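Local coordinates for protein integral membrane indolylacetylinositol arabinosyltransferase EmbC (Mycolicibacterium smegmatis, PDB 7BVE) that is a membrane-embedded arabinosyltransferase that probably builds the arabinan of arabinogalactan in the mycobacterial cell wall, and is bound by the drug ethambutol, at residues K149-F154 and A169-R174. Sequence-based numbering, arbitrary orientation.
Sequences KVTGEF and AVRGER
Val-150 and Arg-174 open an antiparallel pairing at the rim of the sheet in the concanavalin-like domain of EmbC, where strand 171-175 is the outermost in this chain and 149-154 separates it from strand 140-145. It illustrates how an edge strand can be close-fitting on one face and solvent-facing and charged on the other. On the inner face Val-150 is buried, its CG2 resting 3.8 Å from Arg-174 CB, and the hydrogen-bonded pair Gly-152 and Gly-172 brings no side chain at all; the bond from Gly-152 N to Gly-172 O is 3.1 Å. Beyond them Phe-154 CB meets Val-170 CG1 at 4.3 Å, and both residues also touch Val-126 of the four-stranded sheet. The other face, bearing Thr-151, Glu-153, Arg-171 and Glu-173, is more exposed and carries a looser charged network. Glu-153 CG packs 3.8 Å from Arg-171 CG. With chi3 turned to 70°, the Arg-171 chain bends so that its guanidinium is carried toward Thr-151, and Glu-153 OE1 makes a long salt bridge to NE obliquely, at 3.9 Å. Within its own strand, Glu-173 OE2 lies above the guanidinium, toward its rim, in a salt bridge 3.1 Å from Arg-171 NE, with no N-H aimed at it. At the guanidinium edge, Arg-171 NH1 gives Thr-151 OG1 a weak hydrogen bond of 3.5 Å.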
ATOM      1  N   LYS A 149      10.406 -33.444 -25.565  1.00 24.68           N
ATOM      2  CA  LYS A 149      10.969 -34.621 -24.920  1.00 24.68           C
ATOM      3  C   LYS A 149      12.491 -34.608 -24.990  1.00 24.68           C
ATOM      4  O   LYS A 149      13.075 -34.126 -25.962  1.00 24.68           O
ATOM      5  CB  LYS A 149      10.419 -35.909 -25.547  1.00 24.68           C
ATOM      6  CG  LYS A 149      10.741 -36.093 -27.012  1.00 24.68           C
ATOM      7  CD  LYS A 149      10.209 -37.410 -27.528  1.00 24.68           C
ATOM      8  CE  LYS A 149      10.562 -37.599 -28.992  1.00 24.68           C
ATOM      9  NZ  LYS A 149      10.049 -38.888 -29.532  1.00 24.68           N
ATOM     10  N   VAL A 150      13.118 -35.127 -23.936  1.00 19.43           N
ATOM     11  CA  VAL A 150      14.542 -35.434 -23.912  1.00 19.43           C
ATOM     12  C   VAL A 150      14.677 -36.946 -23.850  1.00 19.43           C
ATOM     13  O   VAL A 150      13.751 -37.635 -23.412  1.00 19.43           O
ATOM     14  CB  VAL A 150      15.262 -34.760 -22.729  1.00 19.43           C
ATOM     15  CG1 VAL A 150      15.155 -33.263 -22.839  1.00 19.43           C
ATOM     16  CG2 VAL A 150      14.685 -35.210 -21.421  1.00 19.43           C
ATOM     17  N   THR A 151      15.811 -37.465 -24.310  1.00 17.78           N
ATOM     18  CA  THR A 151      15.965 -38.909 -24.474  1.00 17.78           C
ATOM     19  C   THR A 151      17.440 -39.277 -24.514  1.00 17.78           C
ATOM     20  O   THR A 151      18.220 -38.646 -25.224  1.00 17.78           O
ATOM     21  CB  THR A 151      15.230 -39.400 -25.728  1.00 17.78           C
ATOM     22  OG1 THR A 151      15.585 -40.761 -26.005  1.00 17.78           O
ATOM     23  CG2 THR A 151      15.474 -38.518 -26.939  1.00 17.78           C
ATOM     24  N   GLY A 152      17.823 -40.277 -23.725  1.00 19.65           N
ATOM     25  CA  GLY A 152      19.165 -40.816 -23.773  1.00 19.65           C
ATOM     26  C   GLY A 152      19.160 -42.307 -24.020  1.00 19.65           C
ATOM     27  O   GLY A 152      18.170 -42.982 -23.774  1.00 19.65           O
ATOM     28  N   GLU A 153      20.289 -42.818 -24.512  1.00 28.11           N
ATOM     29  CA  GLU A 153      20.369 -44.232 -24.864  1.00 28.11           C
ATOM     30  C   GLU A 153      21.791 -44.767 -24.927  1.00 28.11           C
ATOM     31  O   GLU A 153      22.599 -44.275 -25.715  1.00 28.11           O
ATOM     32  CB  GLU A 153      19.704 -44.484 -26.214  1.00 28.11           C
ATOM     33  CG  GLU A 153      19.749 -45.938 -26.630  1.00 28.11           C
ATOM     34  CD  GLU A 153      19.069 -46.196 -27.951  1.00 28.11           C
ATOM     35  OE1 GLU A 153      18.564 -45.231 -28.560  1.00 28.11           O
ATOM     36  OE2 GLU A 153      19.049 -47.365 -28.385  1.00 28.11           O
ATOM     37  N   PHE A 154      22.100 -45.792 -24.137  1.00 31.57           N
ATOM     38  CA  PHE A 154      23.347 -46.545 -24.266  1.00 31.57           C
ATOM     39  C   PHE A 154      23.141 -47.577 -25.367  1.00 31.57           C
ATOM     40  O   PHE A 154      22.447 -48.576 -25.171  1.00 31.57           O
ATOM     41  CB  PHE A 154      23.730 -47.217 -22.953  1.00 31.57           C
ATOM     42  CG  PHE A 154      24.213 -46.275 -21.886  1.00 31.57           C
ATOM     43  CD1 PHE A 154      25.536 -45.864 -21.852  1.00 31.57           C
ATOM     44  CD2 PHE A 154      23.357 -45.825 -20.904  1.00 31.57           C
ATOM     45  CE1 PHE A 154      25.993 -45.019 -20.862  1.00 31.57           C
ATOM     46  CE2 PHE A 154      23.807 -44.970 -19.912  1.00 31.57           C
ATOM     47  CZ  PHE A 154      25.129 -44.565 -19.897  1.00 31.57           C
ATOM     48  N   ALA A 169      16.962 -52.851 -24.094  1.00 52.38           N
ATOM     49  CA  ALA A 169      17.797 -51.874 -24.809  1.00 52.38           C
ATOM     50  C   ALA A 169      17.695 -50.480 -24.178  1.00 52.38           C
ATOM     51  O   ALA A 169      17.076 -49.570 -24.729  1.00 52.38           O
ATOM     52  CB  ALA A 169      17.453 -51.837 -26.302  1.00 52.38           C
ATOM     53  N   VAL A 170      18.303 -50.370 -22.987  1.00 38.56           N
ATOM     54  CA  VAL A 170      18.112 -49.321 -21.979  1.00 38.56           C
ATOM     55  C   VAL A 170      18.073 -47.885 -22.503  1.00 38.56           C
ATOM     56  O   VAL A 170      18.976 -47.425 -23.207  1.00 38.56           O
ATOM     57  CB  VAL A 170      19.191 -49.485 -20.886  1.00 38.56           C
ATOM     58  CG1 VAL A 170      20.551 -49.637 -21.498  1.00 38.56           C
ATOM     59  CG2 VAL A 170      19.190 -48.307 -19.920  1.00 38.56           C
ATOM     60  N   ARG A 171      16.989 -47.186 -22.177  1.00 29.53           N
ATOM     61  CA  ARG A 171      16.743 -45.824 -22.614  1.00 29.53           C
ATOM     62  C   ARG A 171      16.178 -45.044 -21.438  1.00 29.53           C
ATOM     63  O   ARG A 171      16.103 -45.542 -20.313  1.00 29.53           O
ATOM     64  CB  ARG A 171      15.770 -45.777 -23.795  1.00 29.53           C
ATOM     65  CG  ARG A 171      16.285 -46.405 -25.070  1.00 29.53           C
ATOM     66  CD  ARG A 171      15.283 -46.313 -26.193  1.00 29.53           C
ATOM     67  NE  ARG A 171      15.133 -44.942 -26.661  1.00 29.53           N
ATOM     68  CZ  ARG A 171      14.240 -44.556 -27.564  1.00 29.53           C
ATOM     69  NH1 ARG A 171      14.179 -43.284 -27.934  1.00 29.53           N
ATOM     70  NH2 ARG A 171      13.412 -45.440 -28.104  1.00 29.53           N
ATOM     71  N   GLY A 172      15.771 -43.814 -21.709  1.00 23.74           N
ATOM     72  CA  GLY A 172      15.095 -43.010 -20.717  1.00 23.74           C
ATOM     73  C   GLY A 172      14.550 -41.760 -21.360  1.00 23.74           C
ATOM     74  O   GLY A 172      15.276 -41.068 -22.068  1.00 23.74           O
ATOM     75  N   GLU A 173      13.278 -41.461 -21.134  1.00 27.49           N
ATOM     76  CA  GLU A 173      12.639 -40.308 -21.742  1.00 27.49           C
ATOM     77  C   GLU A 173      11.916 -39.513 -20.670  1.00 27.49           C
ATOM     78  O   GLU A 173      11.457 -40.059 -19.666  1.00 27.49           O
ATOM     79  CB  GLU A 173      11.652 -40.717 -22.840  1.00 27.49           C
ATOM     80  CG  GLU A 173      12.295 -41.336 -24.065  1.00 27.49           C
ATOM     81  CD  GLU A 173      12.508 -42.827 -23.926  1.00 27.49           C
ATOM     82  OE1 GLU A 173      12.063 -43.398 -22.912  1.00 27.49           O
ATOM     83  OE2 GLU A 173      13.124 -43.432 -24.827  1.00 27.49           O
ATOM     84  N   ARG A 174      11.835 -38.205 -20.884  1.00 30.27           N
ATOM     85  CA  ARG A 174      11.093 -37.312 -20.000  1.00 30.27           C
ATOM     86  C   ARG A 174      10.241 -36.403 -20.873  1.00 30.27           C
ATOM     87  O   ARG A 174      10.776 -35.621 -21.661  1.00 30.27           O
ATOM     88  CB  ARG A 174      12.025 -36.495 -19.111  1.00 30.27           C
ATOM     89  CG  ARG A 174      12.850 -37.307 -18.136  1.00 30.27           C
ATOM     90  CD  ARG A 174      11.973 -37.974 -17.098  1.00 30.27           C
ATOM     91  NE  ARG A 174      12.757 -38.621 -16.052  1.00 30.27           N
ATOM     92  CZ  ARG A 174      13.223 -39.863 -16.126  1.00 30.27           C
ATOM     93  NH1 ARG A 174      12.999 -40.598 -17.205  1.00 30.27           N
ATOM     94  NH2 ARG A 174      13.922 -40.369 -15.122  1.00 30.27           N
TER